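Local coordinates for protein 4-alpha-glucanotransferase (PDB 6M6T) that belongs to the amylomaltases, also called disproportionating enzymes, a 4-alpha-glucanotransferase family built on a TIM-barrel fold, at residues H70-F74 with D75-L79; Y205-K209 with G210-I214; I219-S222 with A223-E227; E426-T429 with E430-R434. All blocks are in the same frame, centred on the assembly; numbering follows the deposited sequence.

Contact 1 of 4, residues H70-F74 with D75-L79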
loop_
_atom_site.group_PDB
_atom_site.type_symbol
_atom_site.label_atom_id
_atom_site.label_comp_id
_atom_site.label_asym_id
_atom_site.label_seq_id
_atom_site.Cartn_x
_atom_site.Cartn_y
_atom_site.Cartn_z
ATOM N N HIS A 70 7.801 -1.834 -11.163
ATOM C CA HIS A 70 6.934 -2.627 -12.026
ATOM C C HIS A 70 5.779 -1.813 -12.590
ATOM O O HIS A 70 5.174 -2.217 -13.584
ATOM C CB HIS A 70 6.389 -3.831 -11.262
ATOM C CG HIS A 70 7.429 -4.849 -10.930
ATOM N ND1 HIS A 70 7.154 -5.980 -10.191
ATOM C CD2 HIS A 70 8.745 -4.911 -11.245
ATOM C CE1 HIS A 70 8.259 -6.694 -10.061
ATOM N NE2 HIS A 70 9.240 -6.065 -10.687
ATOM N N LEU A 71 5.456 -0.684 -11.981
ATOM C CA LEU A 71 4.296 0.088 -12.377
ATOM C C LEU A 71 4.615 1.109 -13.454
ATOM O O LEU A 71 3.697 1.788 -13.924
ATOM C CB LEU A 71 3.680 0.788 -11.157
ATOM C CG LEU A 71 3.415 -0.119 -9.960
ATOM C CD1 LEU A 71 2.524 0.571 -8.935
ATOM C CD2 LEU A 71 2.795 -1.414 -10.428
ATOM N N ILE A 72 5.877 1.230 -13.867
ATOM C CA ILE A 72 6.215 2.125 -14.969
ATOM C C ILE A 72 5.607 1.599 -16.267
ATOM O O ILE A 72 5.604 0.384 -16.536
ATOM C CB ILE A 72 7.737 2.293 -15.074
ATOM C CG1 ILE A 72 8.170 3.440 -14.163
ATOM C CG2 ILE A 72 8.165 2.557 -16.511
ATOM C CD1 ILE A 72 9.644 3.594 -14.091
ATOM N N ASP A 73 5.050 2.507 -17.064
ATOM C CA ASP A 73 4.332 2.115 -18.266
ATOM C C ASP A 73 5.255 2.193 -19.467
ATOM O O ASP A 73 5.863 3.239 -19.725
ATOM C CB ASP A 73 3.101 2.991 -18.505
ATOM C CG ASP A 73 2.283 2.520 -19.699
ATOM O OD1 ASP A 73 1.882 1.328 -19.727
ATOM O OD2 ASP A 73 2.054 3.349 -20.603
ATOM N N PHE A 74 5.339 1.088 -20.206
ATOM C CA PHE A 74 6.145 1.092 -21.412
ATOM C C PHE A 74 5.552 1.993 -22.494
ATOM O O PHE A 74 6.305 2.602 -23.261
ATOM C CB PHE A 74 6.309 -0.338 -21.920
ATOM C CG PHE A 74 7.180 -1.186 -21.048
ATOM C CD1 PHE A 74 8.026 -0.599 -20.115
ATOM C CD2 PHE A 74 7.157 -2.563 -21.156
ATOM C CE1 PHE A 74 8.833 -1.370 -19.311
ATOM C CE2 PHE A 74 7.963 -3.343 -20.347
ATOM C CZ PHE A 74 8.805 -2.744 -19.425
ATOM N N ASP A 75 4.220 2.105 -22.567
ATOM C CA ASP A 75 3.604 2.906 -23.625
ATOM C C ASP A 75 3.891 4.388 -23.429
ATOM O O ASP A 75 4.270 5.091 -24.374
ATOM C CB ASP A 75 2.095 2.650 -23.676
ATOM C CG ASP A 75 1.743 1.263 -24.210
ATOM O OD1 ASP A 75 2.409 0.801 -25.171
ATOM O OD2 ASP A 75 0.801 0.637 -23.664
ATOM N N LEU A 76 3.692 4.887 -22.209
ATOM C CA LEU A 76 4.041 6.270 -21.914
ATOM C C LEU A 76 5.502 6.549 -22.231
ATOM O O LEU A 76 5.856 7.666 -22.641
ATOM C CB LEU A 76 3.742 6.568 -20.448
ATOM C CG LEU A 76 2.339 7.097 -20.146
ATOM C CD1 LEU A 76 2.211 7.383 -18.656
ATOM C CD2 LEU A 76 2.048 8.343 -20.968
ATOM N N LEU A 77 6.354 5.531 -22.061
ATOM C CA LEU A 77 7.785 5.637 -22.319
ATOM C C LEU A 77 8.098 5.636 -23.807
ATOM O O LEU A 77 9.058 6.290 -24.240
ATOM C CB LEU A 77 8.528 4.482 -21.643
ATOM C CG LEU A 77 9.006 4.634 -20.212
ATOM C CD1 LEU A 77 10.117 3.629 -19.985
ATOM C CD2 LEU A 77 9.463 6.061 -19.945
ATOM N N THR A 78 7.320 4.886 -24.591
ATOM C CA THR A 78 7.467 4.911 -26.040
ATOM C C THR A 78 7.090 6.278 -26.588
ATOM O O THR A 78 7.850 6.879 -27.354
ATOM C CB THR A 78 6.609 3.812 -26.671
ATOM O OG1 THR A 78 7.225 2.538 -26.434
ATOM C CG2 THR A 78 6.438 4.039 -28.181
ATOM N N LEU A 79 5.955 6.815 -26.148
ATOM C CA LEU A 79 5.496 8.116 -26.629
ATOM C C LEU A 79 6.459 9.255 -26.281
ATOM O O LEU A 79 6.226 10.404 -26.672
ATOM C CB LEU A 79 4.093 8.420 -26.082
ATOM C CG LEU A 79 2.898 7.847 -26.862
ATOM C CD1 LEU A 79 2.823 6.304 -26.872
ATOM C CD2 LEU A 79 1.589 8.458 -26.348
#
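D73 and L76 meet at the N-cap of helix 74-78, where the carboxylate of D73 takes up a backbone N-H of the first turn. At its base, D73 CB lies 4.1 Å from L76 CB. A chi1 of -176° swings the carboxylate along the chain toward the amides of the new helix, and D73 CG comes to 3.5 Å from D75 N. At the tip, D73 OD2 accepts from L76 N at 2.8 Å, a fairly straight capping bond that arrives from above the carboxylate plane; D73 OD2 also touches D75 CB at 3.2 Å. The other oxygen, OD1, is held by the hydroxyl of T24. It also faces a like charge, D75 OD2, at 4.1 Å from D73 OD1, the two carboxylates being turned 69° apart; D75 in turn bonds Y88 through OD1. The backbone completes the turn: T78 N donates to F74 O at 2.8 Å, while L77 N reaches D73 O only weakly at 3.3 Å. Ahead of the cap, I72 CG2 lies 4.1 Å from L77 CD1. Both of these apolar side chains rest on F194 of helix 182-208, and F74 packs against helix 105-122, so this short stretch packs on both long helices.

Contact 2 of 4, residues Y205-K209 with G210-I214; sequences YANDK and GIQII
A206 and I211 close a Schellman motif that ends helix 182-208 and turns the chain into strand 212-217, a helix-to-strand connection of the TIM barrel. I211 N donates to A206 O at 2.9 Å, arriving above the plane of the carbonyl, and G210 N donates to N207 O at 2.9 Å, steeper still to its carbonyl. G210, with its positive phi (76°), is the C-prime residue of the motif and lets the chain reverse. The packed side of the turn is apolar: A206 CB meets I211 CG2 at 4.0 Å, the hydrophobic pairing that usually accompanies this motif. A CA-H...O contact of 3.4 Å from N207 CA to I211 O lies across the same turn. Beyond it, I211 leans on V37 of helix 27-38, and I213 N is bonded to D291 where the barrel strand begins.

The outer side is looser. D208, K209 and G210 are exposed, and the K209 chain bends at three successive torsions as it leads away from G210 and I211, back toward the preceding helical turn. There the ammonium group comes up to the tyrosine hydroxyl of that turn, which is already engaged by an acidic side chain of helix 27-38: K209 NZ makes a weak bond of 3.2 Å to Y205 OH, which is also bonded to D34 OD1.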
loop_
_atom_site.group_PDB
_atom_site.type_symbol
_atom_site.label_atom_id
_atom_site.label_comp_id
_atom_site.label_asym_id
_atom_site.label_seq_id
_atom_site.Cartn_x
_atom_site.Cartn_y
_atom_site.Cartn_z
ATOM N N TYR A 205 -3.800 14.499 -13.365
ATOM C CA TYR A 205 -5.042 14.190 -14.069
ATOM C C TYR A 205 -6.177 13.952 -13.074
ATOM O O TYR A 205 -7.232 14.608 -13.124
ATOM C CB TYR A 205 -4.825 12.965 -14.956
ATOM C CG TYR A 205 -5.957 12.663 -15.911
ATOM C CD1 TYR A 205 -6.187 13.460 -17.027
ATOM C CD2 TYR A 205 -6.786 11.568 -15.704
ATOM C CE1 TYR A 205 -7.223 13.177 -17.903
ATOM C CE2 TYR A 205 -7.821 11.271 -16.572
ATOM C CZ TYR A 205 -8.036 12.075 -17.673
ATOM O OH TYR A 205 -9.080 11.782 -18.534
ATOM N N ALA A 206 -5.942 13.049 -12.125
ATOM C CA ALA A 206 -6.957 12.716 -11.139
ATOM C C ALA A 206 -7.435 13.957 -10.398
ATOM O O ALA A 206 -8.641 14.224 -10.329
ATOM C CB ALA A 206 -6.397 11.684 -10.165
ATOM N N ASN A 207 -6.501 14.741 -9.849
ATOM C CA ASN A 207 -6.874 15.907 -9.051
ATOM C C ASN A 207 -7.699 16.892 -9.872
ATOM O O ASN A 207 -8.730 17.396 -9.404
ATOM C CB ASN A 207 -5.619 16.594 -8.490
ATOM C CG ASN A 207 -4.999 15.838 -7.299
ATOM O OD1 ASN A 207 -5.605 14.920 -6.747
ATOM N ND2 ASN A 207 -3.790 16.237 -6.902
ATOM N N ASP A 208 -7.290 17.154 -11.110
ATOM C CA ASP A 208 -8.021 18.137 -11.897
ATOM C C ASP A 208 -9.367 17.630 -12.399
ATOM O O ASP A 208 -10.166 18.436 -12.892
ATOM C CB ASP A 208 -7.160 18.617 -13.062
ATOM C CG ASP A 208 -5.992 19.470 -12.594
ATOM O OD1 ASP A 208 -4.960 18.890 -12.183
ATOM O OD2 ASP A 208 -6.120 20.718 -12.608
ATOM N N LYS A 209 -9.650 16.334 -12.280
ATOM C CA LYS A 209 -11.021 15.872 -12.458
ATOM C C LYS A 209 -11.812 15.770 -11.146
ATOM O O LYS A 209 -12.855 15.111 -11.123
ATOM C CB LYS A 209 -11.037 14.522 -13.166
ATOM C CG LYS A 209 -10.365 14.543 -14.505
ATOM C CD LYS A 209 -11.373 14.502 -15.628
ATOM C CE LYS A 209 -10.835 13.727 -16.804
ATOM N NZ LYS A 209 -10.371 14.602 -17.943
ATOM N N GLY A 210 -11.345 16.371 -10.054
ATOM C CA GLY A 210 -12.026 16.199 -8.780
ATOM C C GLY A 210 -11.811 14.870 -8.073
ATOM O O GLY A 210 -12.436 14.643 -7.025
ATOM N N ILE A 211 -10.941 13.998 -8.590
ATOM C CA ILE A 211 -10.653 12.696 -7.986
ATOM C C ILE A 211 -9.437 12.816 -7.069
ATOM O O ILE A 211 -8.369 13.271 -7.499
ATOM C CB ILE A 211 -10.413 11.632 -9.067
ATOM C CG1 ILE A 211 -11.732 11.287 -9.737
ATOM C CG2 ILE A 211 -9.775 10.370 -8.458
ATOM C CD1 ILE A 211 -12.861 11.100 -8.720
ATOM N N GLN A 212 -9.589 12.381 -5.814
ATOM C CA GLN A 212 -8.536 12.446 -4.807
ATOM C C GLN A 212 -8.011 11.053 -4.468
ATOM O O GLN A 212 -8.787 10.090 -4.400
ATOM C CB GLN A 212 -9.055 13.126 -3.549
ATOM C CG GLN A 212 -9.653 14.502 -3.782
ATOM C CD GLN A 212 -9.011 15.548 -2.904
ATOM O OE1 GLN A 212 -9.174 15.535 -1.677
ATOM N NE2 GLN A 212 -8.249 16.450 -3.524
ATOM N N ILE A 213 -6.690 10.958 -4.229
ATOM C CA ILE A 213 -5.990 9.688 -4.006
ATOM C C ILE A 213 -5.736 9.471 -2.516
ATOM O O ILE A 213 -5.116 10.310 -1.847
ATOM C CB ILE A 213 -4.656 9.645 -4.775
ATOM C CG1 ILE A 213 -4.906 9.810 -6.273
ATOM C CG2 ILE A 213 -3.895 8.350 -4.478
ATOM C CD1 ILE A 213 -5.742 8.688 -6.855
ATOM N N ILE A 214 -6.178 8.327 -2.004
ATOM C CA ILE A 214 -5.799 7.874 -0.669
ATOM C C ILE A 214 -4.620 6.917 -0.814
ATOM O O ILE A 214 -4.784 5.765 -1.231
ATOM C CB ILE A 214 -6.958 7.192 0.065
ATOM C CG1 ILE A 214 -8.260 7.961 -0.098
ATOM C CG2 ILE A 214 -6.638 7.041 1.511
ATOM C CD1 ILE A 214 -9.476 7.067 0.121
#

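Contact 3 of 4, residues I219-S222 with A223-E227; sequences IYVS and ADSVE
An ST turn formed by S222 and D224, followed directly by a serine N-cap at S225, carries the chain from strand 212-217 into helix 226-230. A chi1 of 168° throws S222 OG away from its own nitrogen and forward along the chain. D224 N donates to S222 OG at 3.1 Å in an almost linear bond (176°), and this fixes the rotation of the S222 side chain. The acidic end of D224 leads elsewhere: OD1 accepts from L158 N and OD2 forms a salt bridge with K150, tying the turn to helix 140-152 and to the chain beyond it.

One residue further on, S225 caps the helix. S225 OG accepts from E227 N at 2.7 Å and, weakly, from V228 N, so one oxygen serves two amides of the first turn. V221 lies beside this cap, its CG2 4.1 Å from S225 OG and its CG1 4.3 Å from E227 OE1. E227 OE1 accepts weakly from A64 N. V221 O is engaged by N263, and I219, at the start of the segment, touches the bound ASO (1,5-anhydro-D-glucitol). A loop of this sort, leaving the C-terminal end of a barrel strand and contributing to the ligand pocket, is typical of the TIM-barrel fold.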
loop_
_atom_site.group_PDB
_atom_site.type_symbol
_atom_site.label_atom_id
_atom_site.label_comp_id
_atom_site.label_asym_id
_atom_site.label_seq_id
_atom_site.Cartn_x
_atom_site.Cartn_y
_atom_site.Cartn_z
ATOM N N ILE A 219 3.499 1.023 8.166
ATOM C CA ILE A 219 4.105 1.397 9.448
ATOM C C ILE A 219 5.582 1.035 9.469
ATOM O O ILE A 219 6.424 1.839 9.884
ATOM C CB ILE A 219 3.368 0.736 10.627
ATOM C CG1 ILE A 219 4.133 1.012 11.926
ATOM C CG2 ILE A 219 3.210 -0.768 10.404
ATOM C CD1 ILE A 219 3.422 0.590 13.225
ATOM N N TYR A 220 5.918 -0.166 9.012
ATOM C CA TYR A 220 7.273 -0.680 9.063
ATOM C C TYR A 220 7.840 -0.841 7.656
ATOM O O TYR A 220 7.116 -1.029 6.676
ATOM C CB TYR A 220 7.326 -2.036 9.777
ATOM C CG TYR A 220 6.918 -2.058 11.242
ATOM C CD1 TYR A 220 7.533 -1.229 12.183
ATOM C CD2 TYR A 220 5.947 -2.954 11.698
ATOM C CE1 TYR A 220 7.179 -1.271 13.539
ATOM C CE2 TYR A 220 5.585 -3.001 13.048
ATOM C CZ TYR A 220 6.203 -2.159 13.963
ATOM O OH TYR A 220 5.818 -2.209 15.289
ATOM N N VAL A 221 9.163 -0.798 7.585
ATOM C CA VAL A 221 9.899 -1.181 6.402
ATOM C C VAL A 221 10.451 -2.583 6.637
ATOM O O VAL A 221 10.330 -3.145 7.722
ATOM C CB VAL A 221 11.012 -0.169 6.096
ATOM C CG1 VAL A 221 10.413 1.199 5.905
ATOM C CG2 VAL A 221 11.971 -0.124 7.248
ATOM N N SER A 222 11.028 -3.184 5.593
ATOM C CA SER A 222 11.636 -4.500 5.750
ATOM C C SER A 222 13.045 -4.379 6.338
ATOM O O SER A 222 13.686 -3.323 6.264
ATOM C CB SER A 222 11.715 -5.227 4.413
ATOM O OG SER A 222 12.534 -6.376 4.520
ATOM N N ALA A 223 13.540 -5.479 6.922
ATOM C CA ALA A 223 14.914 -5.446 7.419
ATOM C C ALA A 223 15.928 -5.335 6.295
ATOM O O ALA A 223 17.090 -5.022 6.562
ATOM C CB ALA A 223 15.226 -6.678 8.272
ATOM N N ASP A 224 15.505 -5.568 5.056
ATOM C CA ASP A 224 16.357 -5.499 3.870
ATOM C C ASP A 224 16.063 -4.177 3.171
ATOM O O ASP A 224 15.331 -4.114 2.187
ATOM C CB ASP A 224 16.067 -6.690 2.965
ATOM C CG ASP A 224 17.156 -6.940 1.957
ATOM O OD1 ASP A 224 18.278 -6.427 2.157
ATOM O OD2 ASP A 224 16.887 -7.655 0.962
ATOM N N SER A 225 16.680 -3.111 3.677
ATOM C CA SER A 225 16.206 -1.753 3.435
ATOM C C SER A 225 17.358 -0.758 3.435
ATOM O O SER A 225 18.328 -0.925 4.178
ATOM C CB SER A 225 15.180 -1.357 4.509
ATOM O OG SER A 225 15.220 0.033 4.786
ATOM N N VAL A 226 17.230 0.286 2.609
ATOM C CA VAL A 226 18.192 1.377 2.616
ATOM C C VAL A 226 18.150 2.140 3.931
ATOM O O VAL A 226 19.100 2.858 4.261
ATOM C CB VAL A 226 17.938 2.310 1.414
ATOM C CG1 VAL A 226 16.640 3.077 1.573
ATOM C CG2 VAL A 226 19.087 3.272 1.236
ATOM N N GLU A 227 17.079 1.987 4.711
ATOM C CA GLU A 227 16.985 2.701 5.983
ATOM C C GLU A 227 17.731 1.963 7.093
ATOM O O GLU A 227 18.430 2.588 7.902
ATOM C CB GLU A 227 15.511 2.913 6.360
ATOM C CG GLU A 227 14.889 4.182 5.767
ATOM C CD GLU A 227 14.326 3.973 4.363
ATOM O OE1 GLU A 227 13.981 2.817 4.016
ATOM O OE2 GLU A 227 14.220 4.969 3.609
#

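Contact 4 of 4, residues E426-T429 with E430-R434; sequences EPIT and ETVLR
With chi1 at -171° and the rest of its chain extended, E426 reaches along the first turn of helix 428-438, while R434 bends at chi2 (-130°) to come back toward it. They meet beside the N-terminal turn of the helix, which has P427 at the N-cap position. E426 OE1 forms a salt bridge of 3.5 Å with R434 NH1, at the guanidinium edge and near its plane. The stronger partner of R434 is E489 of helix 481-493, which meets NH2. E426 OE2 accepts from L423 N and lies 3.2 Å from T431 OG1, a weak contact. P427 O is also within range of that hydroxyl.

The ring of P427 carries no polar atom, so no side-chain capping comes from it. P427 O receives weak backbone bonds from E430 N, at 3.2 Å, and from T431 N. The acidic E426 and E430 near this end would probably suit the helix dipole. On the buried side, I428 CG1 packs against T431 CB at 3.8 Å and V432 CG2 at 4.0 Å. T429 OG1 is bonded to D453, and V432 touches I401 and W404 of helix 401-404. Past the weak first bonds the helical bonding becomes regular, with V432 N meeting I428 O at 2.9 Å in a nearly linear bond (178°).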
loop_
_atom_site.group_PDB
_atom_site.type_symbol
_atom_site.label_atom_id
_atom_site.label_comp_id
_atom_site.label_asym_id
_atom_site.label_seq_id
_atom_site.Cartn_x
_atom_site.Cartn_y
_atom_site.Cartn_z
ATOM N N GLU A 426 -31.124 -11.557 -5.685
ATOM C CA GLU A 426 -30.199 -10.419 -5.664
ATOM C C GLU A 426 -28.826 -10.878 -5.186
ATOM O O GLU A 426 -28.713 -11.415 -4.065
ATOM C CB GLU A 426 -30.747 -9.302 -4.762
ATOM C CG GLU A 426 -30.005 -7.941 -4.803
ATOM C CD GLU A 426 -30.418 -6.963 -3.652
ATOM O OE1 GLU A 426 -30.379 -5.723 -3.875
ATOM O OE2 GLU A 426 -30.769 -7.427 -2.532
ATOM N N PRO A 427 -27.760 -10.693 -5.974
ATOM C CA PRO A 427 -26.428 -11.059 -5.475
ATOM C C PRO A 427 -26.099 -10.222 -4.250
ATOM O O PRO A 427 -26.349 -9.020 -4.222
ATOM C CB PRO A 427 -25.494 -10.746 -6.657
ATOM C CG PRO A 427 -26.390 -10.469 -7.832
ATOM C CD PRO A 427 -27.689 -9.995 -7.270
ATOM N N ILE A 428 -25.545 -10.867 -3.223
ATOM C CA ILE A 428 -25.399 -10.187 -1.945
ATOM C C ILE A 428 -24.301 -9.134 -1.932
ATOM O O ILE A 428 -24.194 -8.383 -0.957
ATOM C CB ILE A 428 -25.174 -11.210 -0.811
ATOM C CG1 ILE A 428 -25.465 -10.550 0.539
ATOM C CG2 ILE A 428 -23.749 -11.794 -0.875
ATOM C CD1 ILE A 428 -25.965 -11.467 1.559
ATOM N N THR A 429 -23.491 -9.019 -2.983
ATOM C CA THR A 429 -22.530 -7.918 -2.994
ATOM C C THR A 429 -23.247 -6.583 -3.140
ATOM O O THR A 429 -22.892 -5.593 -2.484
ATOM C CB THR A 429 -21.519 -8.098 -4.117
ATOM O OG1 THR A 429 -22.216 -8.254 -5.362
ATOM C CG2 THR A 429 -20.638 -9.313 -3.849
ATOM N N GLU A 430 -24.277 -6.555 -3.986
ATOM C CA GLU A 430 -25.126 -5.383 -4.120
ATOM C C GLU A 430 -25.932 -5.136 -2.838
ATOM O O GLU A 430 -26.126 -3.978 -2.432
ATOM C CB GLU A 430 -26.025 -5.566 -5.357
ATOM C CG GLU A 430 -25.337 -5.188 -6.695
ATOM C CD GLU A 430 -25.780 -6.014 -7.903
ATOM O OE1 GLU A 430 -25.182 -5.830 -8.995
ATOM O OE2 GLU A 430 -26.707 -6.846 -7.768
ATOM N N THR A 431 -26.354 -6.205 -2.155
ATOM C CA THR A 431 -26.982 -6.044 -0.850
ATOM C C THR A 431 -26.048 -5.318 0.111
ATOM O O THR A 431 -26.354 -4.212 0.598
ATOM C CB THR A 431 -27.369 -7.409 -0.270
ATOM O OG1 THR A 431 -27.932 -8.245 -1.290
ATOM C CG2 THR A 431 -28.391 -7.239 0.863
ATOM N N VAL A 432 -24.893 -5.937 0.385
ATOM C CA VAL A 432 -23.980 -5.406 1.389
ATOM C C VAL A 432 -23.616 -3.972 1.050
ATOM O O VAL A 432 -23.570 -3.109 1.933
ATOM C CB VAL A 432 -22.730 -6.303 1.519
ATOM C CG1 VAL A 432 -21.681 -5.657 2.446
ATOM C CG2 VAL A 432 -23.112 -7.678 2.035
ATOM N N LEU A 433 -23.391 -3.684 -0.235
ATOM C CA LEU A 433 -22.940 -2.358 -0.617
ATOM C C LEU A 433 -24.051 -1.319 -0.491
ATOM O O LEU A 433 -23.777 -0.151 -0.155
ATOM C CB LEU A 433 -22.391 -2.412 -2.033
ATOM C CG LEU A 433 -20.979 -2.968 -2.140
ATOM C CD1 LEU A 433 -20.703 -3.395 -3.560
ATOM C CD2 LEU A 433 -20.018 -1.887 -1.728
ATOM N N ARG A 434 -25.308 -1.712 -0.736
ATOM C CA ARG A 434 -26.412 -0.802 -0.429
ATOM C C ARG A 434 -26.369 -0.406 1.041
ATOM O O ARG A 434 -26.384 0.790 1.382
ATOM C CB ARG A 434 -27.762 -1.440 -0.786
ATOM C CG ARG A 434 -28.077 -1.420 -2.279
ATOM C CD ARG A 434 -29.476 -0.857 -2.547
ATOM N NE ARG A 434 -29.621 -0.379 -3.922
ATOM C CZ ARG A 434 -29.618 -1.173 -4.981
ATOM N NH1 ARG A 434 -29.499 -2.480 -4.821
ATOM N NH2 ARG A 434 -29.749 -0.663 -6.196
#

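Contacts 2 and 3 flank one barrel strand, 212-217: contact 2 leads into its first residues and contact 3 follows its end, their centres about 30 Å apart. Contact 3 is the one at the ligand, since I219 belongs to the glycan pocket; the side chain of S222 is about 7 Å from a bound AC1 and that of V221 about 9 Å from ASO. Contact 1 leans on helix 182-208, the helix that contact 2 ends, and the nearest atoms of these two contacts are about 10 Å apart. Contact 4 lies on a helix preceding strand 443-447, its centre about 40 Å from that of contact 3 and on the opposite side of the chain's centre. Contacts 1, 3 and 4 are helix starts; contact 2 is a helix end.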